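Local coordinates for protein pyroglutatmate porin OpdO (Pseudomonas aeruginosa, PDB 3SZV) that probably acts as an outer-membrane porin of the OprD family, a beta-barrel channel that lets small carboxylate-bearing solutes such as pyroglutamate cross, at residues R116-L121 against V153-G158; V71-L76 against A107-T112; R311-R316 against Y335-N340. All coordinates share one frame; numbering follows the deposited sequence.

Interaction 1 (R116-L121 against V153-G158). With C8E ((hydroxyethyloxy)tri(ethyloxy)octane), chain F.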
loop_
_atom_site.group_PDB
_atom_site.type_symbol
_atom_site.label_atom_id
_atom_site.label_comp_id
_atom_site.label_asym_id
_atom_site.label_seq_id
_atom_site.Cartn_x
_atom_site.Cartn_y
_atom_site.Cartn_z
ATOM N N ARG A 116 -4.802 -12.408 -20.570
ATOM C CA ARG A 116 -5.440 -13.351 -19.659
ATOM C C ARG A 116 -5.558 -14.723 -20.300
ATOM O O ARG A 116 -5.791 -14.841 -21.498
ATOM C CB ARG A 116 -6.836 -12.876 -19.250
ATOM C CG ARG A 116 -7.827 -12.917 -20.400
ATOM C CD ARG A 116 -9.268 -12.686 -19.957
ATOM N NE ARG A 116 -10.191 -12.924 -21.067
ATOM C CZ ARG A 116 -11.469 -12.563 -21.071
ATOM N NH1 ARG A 116 -11.984 -11.927 -20.029
ATOM N NH2 ARG A 116 -12.228 -12.828 -22.126
ATOM N N VAL A 117 -5.389 -15.764 -19.494
ATOM C CA VAL A 117 -5.733 -17.111 -19.919
ATOM C C VAL A 117 -6.345 -17.799 -18.712
ATOM O O VAL A 117 -5.865 -17.614 -17.588
ATOM C CB VAL A 117 -4.507 -17.876 -20.451
ATOM C CG1 VAL A 117 -3.485 -18.102 -19.350
ATOM C CG2 VAL A 117 -4.936 -19.205 -21.073
ATOM N N SER A 118 -7.413 -18.554 -18.930
ATOM C CA SER A 118 -8.113 -19.223 -17.843
ATOM C C SER A 118 -8.350 -18.246 -16.693
ATOM O O SER A 118 -9.044 -17.242 -16.861
ATOM C CB SER A 118 -7.324 -20.444 -17.381
ATOM O OG SER A 118 -8.070 -21.227 -16.471
ATOM N N ASN A 119 -7.754 -18.528 -15.531
ATOM C CA ASN A 119 -7.898 -17.669 -14.361
ATOM C C ASN A 119 -6.580 -17.001 -13.977
ATOM O O ASN A 119 -6.270 -16.839 -12.795
ATOM C CB ASN A 119 -8.425 -18.473 -13.175
ATOM C CG ASN A 119 -9.680 -17.876 -12.583
ATOM O OD1 ASN A 119 -9.620 -17.047 -11.674
ATOM N ND2 ASN A 119 -10.831 -18.293 -13.100
ATOM N N SER A 120 -5.805 -16.625 -14.986
ATOM C CA SER A 120 -4.506 -16.005 -14.773
ATOM C C SER A 120 -4.411 -14.719 -15.587
ATOM O O SER A 120 -5.031 -14.592 -16.654
ATOM C CB SER A 120 -3.378 -16.963 -15.158
ATOM O OG SER A 120 -3.385 -18.123 -14.338
ATOM N N LEU A 121 -3.640 -13.765 -15.083
ATOM C CA LEU A 121 -3.571 -12.440 -15.666
ATOM C C LEU A 121 -2.155 -11.891 -15.593
ATOM O O LEU A 121 -1.531 -11.885 -14.529
ATOM C CB LEU A 121 -4.517 -11.492 -14.923
ATOM C CG LEU A 121 -4.572 -10.039 -15.406
ATOM C CD1 LEU A 121 -5.164 -9.953 -16.814
ATOM C CD2 LEU A 121 -5.403 -9.202 -14.451
ATOM N N VAL A 153 -1.774 -15.742 -10.842
ATOM C CA VAL A 153 -2.256 -17.048 -11.269
ATOM C C VAL A 153 -3.203 -17.623 -10.224
ATOM O O VAL A 153 -2.790 -17.894 -9.087
ATOM C CB VAL A 153 -1.072 -18.030 -11.470
ATOM C CG1 VAL A 153 -1.563 -19.451 -11.738
ATOM C CG2 VAL A 153 -0.163 -17.547 -12.603
ATOM N N GLN A 154 -4.467 -17.817 -10.595
ATOM C CA GLN A 154 -5.464 -18.358 -9.672
ATOM C C GLN A 154 -6.145 -19.586 -10.266
ATOM O O GLN A 154 -7.362 -19.617 -10.458
ATOM C CB GLN A 154 -6.481 -17.280 -9.274
ATOM C CG GLN A 154 -5.840 -16.171 -8.439
ATOM C CD GLN A 154 -6.815 -15.096 -8.000
ATOM O OE1 GLN A 154 -7.868 -15.389 -7.436
ATOM N NE2 GLN A 154 -6.456 -13.838 -8.242
ATOM N N GLU A 155 -5.339 -20.602 -10.549
ATOM C CA GLU A 155 -5.818 -21.808 -11.212
ATOM C C GLU A 155 -6.101 -22.951 -10.235
ATOM O O GLU A 155 -6.845 -23.882 -10.553
ATOM C CB GLU A 155 -4.798 -22.281 -12.253
ATOM C CG GLU A 155 -4.438 -21.253 -13.310
ATOM C CD GLU A 155 -5.585 -20.932 -14.242
ATOM O OE1 GLU A 155 -5.593 -19.805 -14.781
ATOM O OE2 GLU A 155 -6.468 -21.794 -14.445
ATOM N N ILE A 156 -5.483 -22.889 -9.061
ATOM C CA ILE A 156 -5.602 -23.943 -8.063
ATOM C C ILE A 156 -6.510 -23.463 -6.938
ATOM O O ILE A 156 -6.373 -22.322 -6.478
ATOM C CB ILE A 156 -4.209 -24.314 -7.505
ATOM C CG1 ILE A 156 -3.345 -24.900 -8.626
ATOM C CG2 ILE A 156 -4.329 -25.290 -6.335
ATOM C CD1 ILE A 156 -1.934 -25.246 -8.208
ATOM N N ASP A 157 -7.439 -24.318 -6.516
ATOM C CA ASP A 157 -8.435 -23.944 -5.516
ATOM C C ASP A 157 -7.788 -23.415 -4.235
ATOM O O ASP A 157 -6.967 -24.100 -3.611
ATOM C CB ASP A 157 -9.364 -25.120 -5.199
ATOM C CG ASP A 157 -10.259 -25.490 -6.367
ATOM O OD1 ASP A 157 -10.354 -24.694 -7.328
ATOM O OD2 ASP A 157 -10.878 -26.575 -6.315
ATOM N N GLY A 158 -8.173 -22.205 -3.848
ATOM C CA GLY A 158 -7.684 -21.587 -2.626
ATOM C C GLY A 158 -6.263 -21.062 -2.692
ATOM O O GLY A 158 -5.733 -20.577 -1.688
HETATM C C13 C8E F . -0.035 -19.648 -16.295
HETATM C C14 C8E F . -1.231 -20.002 -17.167
HETATM O O15 C8E F . -1.997 -20.972 -16.490
HETATM C C16 C8E F . -2.518 -21.976 -17.336
HETATM C C17 C8E F . -4.039 -21.885 -17.339
HETATM O O18 C8E F . -4.551 -22.661 -18.404
HETATM C C19 C8E F . -5.249 -23.812 -17.988
HETATM C C20 C8E F . -6.601 -23.850 -18.695
HETATM O O21 C8E F . -7.474 -24.735 -18.028
#
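E155 sets CG anti to its carbonyl carbon and bends at chi2 (-68°), which carries its carboxylate across to the tight turn at S118 and N119. From the turn, S118 holds OG anti to its backbone N (chi1 -171°), while S120 OG sits beside its own N. S118 OG donates to the syn lone pair of E155 OE2 over 2.6 Å. E155 OE1 takes two donors: N119 N at 2.6 Å, a bent bond (137°) from the syn side and out of the carboxylate plane, and S120 OG at 2.8 Å on the anti lone pair. Three bonds therefore fix the rotation of the carboxylate and would probably favour its charged form. Alongside, Q154 N donates to N119 O (3.0 Å), and S120 faces V153 as a non-hydrogen-bonded antiparallel pair, V153 CG1 lying 3.4 Å from S120 OG. The polyether of a detergent molecule runs past the cluster, its C17 3.6 Å from both S118 CB and E155 CD. V117 and S120 exchange backbone hydrogen bonds round the turn, which, with S118 at positive phi, approximates type II': a two-residue beta-hairpin turn, bound by a glutamate of the neighbouring strand 149-156.

Interaction 2 (V71-L76 against A107-T112). With C8E ((hydroxyethyloxy)tri(ethyloxy)octane), chain C.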
loop_
_atom_site.group_PDB
_atom_site.type_symbol
_atom_site.label_atom_id
_atom_site.label_comp_id
_atom_site.label_asym_id
_atom_site.label_seq_id
_atom_site.Cartn_x
_atom_site.Cartn_y
_atom_site.Cartn_z
ATOM N N VAL A 71 -5.559 -3.559 -22.856
ATOM C CA VAL A 71 -4.679 -2.466 -22.457
ATOM C C VAL A 71 -5.398 -1.578 -21.453
ATOM O O VAL A 71 -6.578 -1.256 -21.616
ATOM C CB VAL A 71 -4.233 -1.636 -23.671
ATOM C CG1 VAL A 71 -5.442 -1.044 -24.386
ATOM C CG2 VAL A 71 -3.277 -0.531 -23.236
ATOM N N ASP A 72 -4.691 -1.209 -20.391
ATOM C CA ASP A 72 -5.203 -0.238 -19.433
ATOM C C ASP A 72 -4.388 1.045 -19.556
ATOM O O ASP A 72 -3.247 1.022 -20.024
ATOM C CB ASP A 72 -5.080 -0.749 -17.996
ATOM C CG ASP A 72 -5.883 -2.011 -17.733
ATOM O OD1 ASP A 72 -6.873 -2.269 -18.443
ATOM O OD2 ASP A 72 -5.531 -2.744 -16.780
ATOM N N ALA A 73 -4.962 2.160 -19.119
ATOM C CA ALA A 73 -4.227 3.423 -19.106
ATOM C C ALA A 73 -4.540 4.189 -17.832
ATOM O O ALA A 73 -5.668 4.151 -17.338
ATOM C CB ALA A 73 -4.570 4.260 -20.330
ATOM N N ILE A 74 -3.536 4.860 -17.282
ATOM C CA ILE A 74 -3.771 5.773 -16.172
ATOM C C ILE A 74 -3.211 7.143 -16.535
ATOM O O ILE A 74 -2.065 7.261 -16.948
ATOM C CB ILE A 74 -3.195 5.254 -14.838
ATOM C CG1 ILE A 74 -3.556 6.224 -13.708
ATOM C CG2 ILE A 74 -1.685 5.024 -14.935
ATOM C CD1 ILE A 74 -3.397 5.646 -12.324
ATOM N N GLY A 75 -4.050 8.166 -16.422
ATOM C CA GLY A 75 -3.627 9.532 -16.654
ATOM C C GLY A 75 -3.632 10.271 -15.337
ATOM O O GLY A 75 -4.638 10.289 -14.621
ATOM N N LEU A 76 -2.496 10.874 -15.014
ATOM C CA LEU A 76 -2.321 11.592 -13.758
ATOM C C LEU A 76 -1.966 13.036 -14.048
ATOM O O LEU A 76 -1.140 13.325 -14.915
ATOM C CB LEU A 76 -1.178 10.977 -12.961
ATOM C CG LEU A 76 -1.325 9.502 -12.598
ATOM C CD1 LEU A 76 -0.057 8.999 -11.928
ATOM C CD2 LEU A 76 -2.536 9.283 -11.710
ATOM N N ALA A 107 2.265 15.908 -15.210
ATOM C CA ALA A 107 1.277 15.111 -15.895
ATOM C C ALA A 107 1.979 13.851 -16.354
ATOM O O ALA A 107 3.138 13.891 -16.772
ATOM C CB ALA A 107 0.724 15.872 -17.081
ATOM N N LYS A 108 1.290 12.724 -16.262
ATOM C CA LYS A 108 1.851 11.476 -16.743
ATOM C C LYS A 108 0.767 10.548 -17.254
ATOM O O LYS A 108 -0.298 10.417 -16.648
ATOM C CB LYS A 108 2.668 10.764 -15.664
ATOM C CG LYS A 108 3.358 9.509 -16.209
ATOM C CD LYS A 108 4.474 9.013 -15.322
ATOM C CE LYS A 108 5.469 8.175 -16.122
ATOM N NZ LYS A 108 6.344 9.006 -17.000
ATOM N N LEU A 109 1.049 9.912 -18.383
ATOM C CA LEU A 109 0.181 8.878 -18.918
ATOM C C LEU A 109 0.949 7.571 -18.905
ATOM O O LEU A 109 2.064 7.493 -19.421
ATOM C CB LEU A 109 -0.255 9.233 -20.343
ATOM C CG LEU A 109 -1.137 8.218 -21.078
ATOM C CD1 LEU A 109 -2.447 8.002 -20.354
ATOM C CD2 LEU A 109 -1.390 8.687 -22.509
ATOM N N GLY A 110 0.362 6.546 -18.302
ATOM C CA GLY A 110 1.006 5.249 -18.221
ATOM C C GLY A 110 0.142 4.155 -18.814
ATOM O O GLY A 110 -1.028 4.028 -18.463
ATOM N N LEU A 111 0.722 3.366 -19.710
ATOM C CA LEU A 111 0.014 2.261 -20.341
ATOM C C LEU A 111 0.370 0.937 -19.696
ATOM O O LEU A 111 1.495 0.740 -19.232
ATOM C CB LEU A 111 0.372 2.179 -21.822
ATOM C CG LEU A 111 0.021 3.412 -22.636
ATOM C CD1 LEU A 111 0.461 3.198 -24.080
ATOM C CD2 LEU A 111 -1.475 3.696 -22.554
ATOM N N THR A 112 -0.585 0.016 -19.710
ATOM C CA THR A 112 -0.350 -1.333 -19.212
ATOM C C THR A 112 -0.945 -2.339 -20.183
ATOM O O THR A 112 -2.166 -2.416 -20.340
ATOM C CB THR A 112 -0.982 -1.518 -17.822
ATOM O OG1 THR A 112 -0.581 -0.431 -16.985
ATOM C CG2 THR A 112 -0.569 -2.866 -17.187
HETATM C C1 C8E C . 6.389 14.420 -22.568
HETATM C C2 C8E C . 4.903 14.207 -22.302
HETATM C C3 C8E C . 4.443 12.865 -22.853
HETATM C C4 C8E C . 2.924 12.825 -22.990
HETATM C C5 C8E C . 2.257 13.040 -21.640
HETATM C C6 C8E C . 0.731 13.023 -21.714
HETATM C C7 C8E C . 0.122 13.256 -20.333
HETATM C C8 C8E C . -1.377 12.955 -20.277
HETATM O O9 C8E C . -1.907 13.313 -19.007
HETATM C C10 C8E C . -3.308 13.109 -18.925
HETATM C C11 C8E C . -3.852 13.532 -17.557
HETATM O O12 C8E C . -5.246 13.301 -17.479
HETATM C C13 C8E C . -5.757 13.360 -16.160
HETATM C C16 C8E C . -8.753 16.094 -16.190
HETATM C C17 C8E C . -8.379 17.185 -17.185
HETATM O O18 C8E C . -8.797 18.446 -16.710
HETATM C C19 C8E C . -7.878 19.002 -15.797
HETATM C C20 C8E C . -6.895 19.882 -16.558
HETATM O O21 C8E C . -6.951 21.203 -16.069
#
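I74 and G110 form the middle of three hydrogen-bonded antiparallel pairs in the wall of the OprD-family beta-barrel, flanked by D72 with T112 and by L76 with K108. The tight part is the backbone itself. At the centre I74 N reaches G110 O and G110 N returns to I74 O, each over 2.9 Å and in the carbonyl plane. CA-H...O contacts fill the intervals, as where A73 CA lies 3.3 Å from G110 O. The segments' strand axes come within 4.6 Å and run 163° apart, as expected for neighbouring barrel strands.

The side carrying D72, I74, L76, K108 and T112 is the more enclosed, consistent with the barrel interior. D72 and T112 meet there through their CB atoms at 4.2 Å, while their polar ends turn to other partners: D72 OD1 to K114 in a salt bridge, T112 OG1 to the carbonyl of A126. G110 brings no side chain to this side, and I74 CG2 packs against G110 O. L76 continues the packing against L55, P143 and K170.

The other side, with A73, L109 and L111, is looser and lies on the surface, probably the side that faces lipid. A73 CB touches L111 CD2 at 3.9 Å but L109 CD1 at 4.3 Å. Here a detergent molecule runs across the strands: its C8 sits 3.9 Å from L109 CB, and its ether chain crosses beside G75, which has no side chain to crowd the ether oxygen O12 passing there. L109 extends CG away from its backbone N and then turns at chi2 (61°), so that L109 CD1 folds back over the partner strand and rests 3.5 Å from I74 O.

Interaction 3 (R311-R316 against Y335-N340)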
loop_
_atom_site.group_PDB
_atom_site.type_symbol
_atom_site.label_atom_id
_atom_site.label_comp_id
_atom_site.label_asym_id
_atom_site.label_seq_id
_atom_site.Cartn_x
_atom_site.Cartn_y
_atom_site.Cartn_z
ATOM N N ARG A 311 10.806 -2.413 19.432
ATOM C CA ARG A 311 9.660 -3.183 19.917
ATOM C C ARG A 311 8.510 -2.213 20.066
ATOM O O ARG A 311 8.688 -1.129 20.624
ATOM C CB ARG A 311 9.993 -3.822 21.265
ATOM C CG ARG A 311 8.800 -4.442 21.981
ATOM C CD ARG A 311 9.213 -5.006 23.334
ATOM N NE ARG A 311 9.825 -3.981 24.178
ATOM C CZ ARG A 311 10.756 -4.226 25.093
ATOM N NH1 ARG A 311 11.191 -5.465 25.286
ATOM N NH2 ARG A 311 11.258 -3.233 25.814
ATOM N N SER A 312 7.335 -2.570 19.552
ATOM C CA SER A 312 6.231 -1.631 19.601
ATOM C C SER A 312 4.894 -2.325 19.771
ATOM O O SER A 312 4.729 -3.484 19.386
ATOM C CB SER A 312 6.226 -0.747 18.349
ATOM O OG SER A 312 6.022 -1.502 17.159
ATOM N N TRP A 313 3.951 -1.613 20.372
ATOM C CA TRP A 313 2.589 -2.105 20.475
ATOM C C TRP A 313 1.623 -1.052 19.974
ATOM O O TRP A 313 1.918 0.151 20.015
ATOM C CB TRP A 313 2.255 -2.529 21.915
ATOM C CG TRP A 313 2.330 -1.448 22.942
ATOM C CD1 TRP A 313 3.378 -1.185 23.780
ATOM C CD2 TRP A 313 1.307 -0.503 23.273
ATOM N NE1 TRP A 313 3.071 -0.124 24.605
ATOM C CE2 TRP A 313 1.803 0.311 24.312
ATOM C CE3 TRP A 313 0.014 -0.265 22.787
ATOM C CZ2 TRP A 313 1.055 1.350 24.870
ATOM C CZ3 TRP A 313 -0.725 0.763 23.341
ATOM C CH2 TRP A 313 -0.205 1.557 24.373
ATOM N N GLN A 314 0.470 -1.518 19.498
ATOM C CA GLN A 314 -0.543 -0.654 18.906
ATOM C C GLN A 314 -1.904 -0.962 19.503
ATOM O O GLN A 314 -2.255 -2.132 19.689
ATOM C CB GLN A 314 -0.635 -0.867 17.386
ATOM C CG GLN A 314 -1.780 -0.053 16.742
ATOM C CD GLN A 314 -1.886 -0.155 15.220
ATOM O OE1 GLN A 314 -2.765 0.472 14.634
ATOM N NE2 GLN A 314 -1.024 -0.951 14.581
ATOM N N LEU A 315 -2.679 0.087 19.772
ATOM C CA LEU A 315 -4.110 -0.061 20.006
ATOM C C LEU A 315 -4.838 0.844 19.021
ATOM O O LEU A 315 -4.457 2.001 18.839
ATOM C CB LEU A 315 -4.476 0.262 21.460
ATOM C CG LEU A 315 -4.080 -0.830 22.463
ATOM C CD1 LEU A 315 -4.254 -0.355 23.904
ATOM C CD2 LEU A 315 -4.869 -2.117 22.216
ATOM N N ARG A 316 -5.883 0.307 18.390
ATOM C CA ARG A 316 -6.634 1.019 17.370
ATOM C C ARG A 316 -8.119 0.841 17.607
ATOM O O ARG A 316 -8.579 -0.267 17.906
ATOM C CB ARG A 316 -6.293 0.483 15.980
ATOM C CG ARG A 316 -7.131 1.095 14.883
ATOM C CD ARG A 316 -6.732 0.579 13.511
ATOM N NE ARG A 316 -7.744 0.938 12.534
ATOM C CZ ARG A 316 -7.512 1.119 11.240
ATOM N NH1 ARG A 316 -6.278 0.983 10.763
ATOM N NH2 ARG A 316 -8.506 1.445 10.434
ATOM N N TYR A 335 -2.862 4.391 18.406
ATOM C CA TYR A 335 -1.691 4.820 19.143
ATOM C C TYR A 335 -0.683 3.689 19.068
ATOM O O TYR A 335 -1.031 2.517 19.279
ATOM C CB TYR A 335 -2.066 5.104 20.596
ATOM C CG TYR A 335 -0.905 5.469 21.489
ATOM C CD1 TYR A 335 -0.297 4.516 22.298
ATOM C CD2 TYR A 335 -0.437 6.773 21.545
ATOM C CE1 TYR A 335 0.764 4.860 23.145
ATOM C CE2 TYR A 335 0.619 7.122 22.390
ATOM C CZ TYR A 335 1.209 6.157 23.169
ATOM O OH TYR A 335 2.256 6.523 23.997
ATOM N N VAL A 336 0.560 4.037 18.755
ATOM C CA VAL A 336 1.637 3.066 18.711
ATOM C C VAL A 336 2.787 3.586 19.561
ATOM O O VAL A 336 3.172 4.747 19.455
ATOM C CB VAL A 336 2.123 2.836 17.275
ATOM C CG1 VAL A 336 3.229 1.788 17.248
ATOM C CG2 VAL A 336 0.965 2.411 16.371
ATOM N N SER A 337 3.305 2.723 20.430
ATOM C CA SER A 337 4.419 3.079 21.308
ATOM C C SER A 337 5.583 2.135 21.054
ATOM O O SER A 337 5.429 0.916 21.088
ATOM C CB SER A 337 3.966 2.989 22.767
ATOM O OG SER A 337 5.015 3.321 23.666
ATOM N N GLY A 338 6.747 2.713 20.773
ATOM C CA GLY A 338 7.936 1.930 20.488
ATOM C C GLY A 338 9.041 2.194 21.496
ATOM O O GLY A 338 9.217 3.316 21.975
ATOM N N ASP A 339 9.785 1.143 21.816
ATOM C CA ASP A 339 10.981 1.283 22.642
ATOM C C ASP A 339 12.063 0.303 22.191
ATOM O O ASP A 339 11.935 -0.351 21.146
ATOM C CB ASP A 339 10.644 1.180 24.143
ATOM C CG ASP A 339 10.315 -0.232 24.589
ATOM O OD1 ASP A 339 10.190 -1.135 23.744
ATOM O OD2 ASP A 339 10.173 -0.437 25.815
ATOM N N ASN A 340 13.142 0.219 22.962
ATOM C CA ASN A 340 14.275 -0.642 22.640
ATOM C C ASN A 340 15.042 -0.202 21.395
ATOM O O ASN A 340 15.894 -0.934 20.903
ATOM C CB ASN A 340 13.843 -2.111 22.506
ATOM C CG ASN A 340 15.001 -3.078 22.736
ATOM O OD1 ASN A 340 15.706 -2.988 23.748
ATOM N ND2 ASN A 340 15.211 -3.997 21.793
#
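R311 and D339 are joined by a side-on salt bridge. R311 NE donates to the syn lone pair of D339 OD1 over 2.9 Å, and R311 NH2 to D339 OD2 over 3.0 Å, in the guanidinium plane although out of the carboxylate plane; the two flat groups are well inclined to each other. The arginine chain is extended as far as CD, then turned about CG-CD (chi3 57°), which brings NE and NH2 round to the acid. N340 CB lies obliquely beside the guanidinium.

Farther along the same side, W313 spreads its indole over S337. S337 CB makes a CH-pi contact 4.0 Å from the centroid of the five-membered ring of W313, over the face. The far end of the indole meets Y335: W313 CH2 comes to the tyrosine's ring edge, 3.6 Å from Y335 CD1, with the planes inclined at 52°, an oblique pairing. Setting CG between the backbone N and the carbonyl carbon (chi1 61°) swings the indole across the neighbouring strand.

Three hydrogen-bonded antiparallel pairs hold these side chains in step: R311 with D339, W313 with S337 and L315 with Y335. D339 N to R311 O is the shortest of their bonds, at 2.8 Å.

The reverse side is buried and smaller in its contacts: V336 CG2 packs 3.7 Å from Q314 CG. N298, in the long connection before the hairpin, bonds S312 OG and Q314 NE2, and I300 and F305 of that connection press on V336.

The two segments belong to the hairpin of strands 311-320 and 329-343 in the barrel wall; strand 271-281 bonds to the backbone of S312, Q314 and R316, and strand 346-361 to that of V336 and G338.

How the interactions relate
Interactions 1 and 2 share strand 106-117: 107-112 pairs back to 71-76 in the body of the wall, whereas 116-121 is where that strand ends and turns to meet the next. Interaction 3 lies on the opposite side of the chain's centre, its nearest atoms about 24 Å from either of the others. Interaction 1 is a small surface contact, gripped mainly by one carboxylate. Interactions 2 and 3 are partly buried and pair regular antiparallel strands, but differ in chemistry: interaction 2 has small and aliphatic side chains on its more exposed side, interaction 3 an ion pair and aromatic rings. Detergent lies against interactions 1 and 2 and near interaction 3.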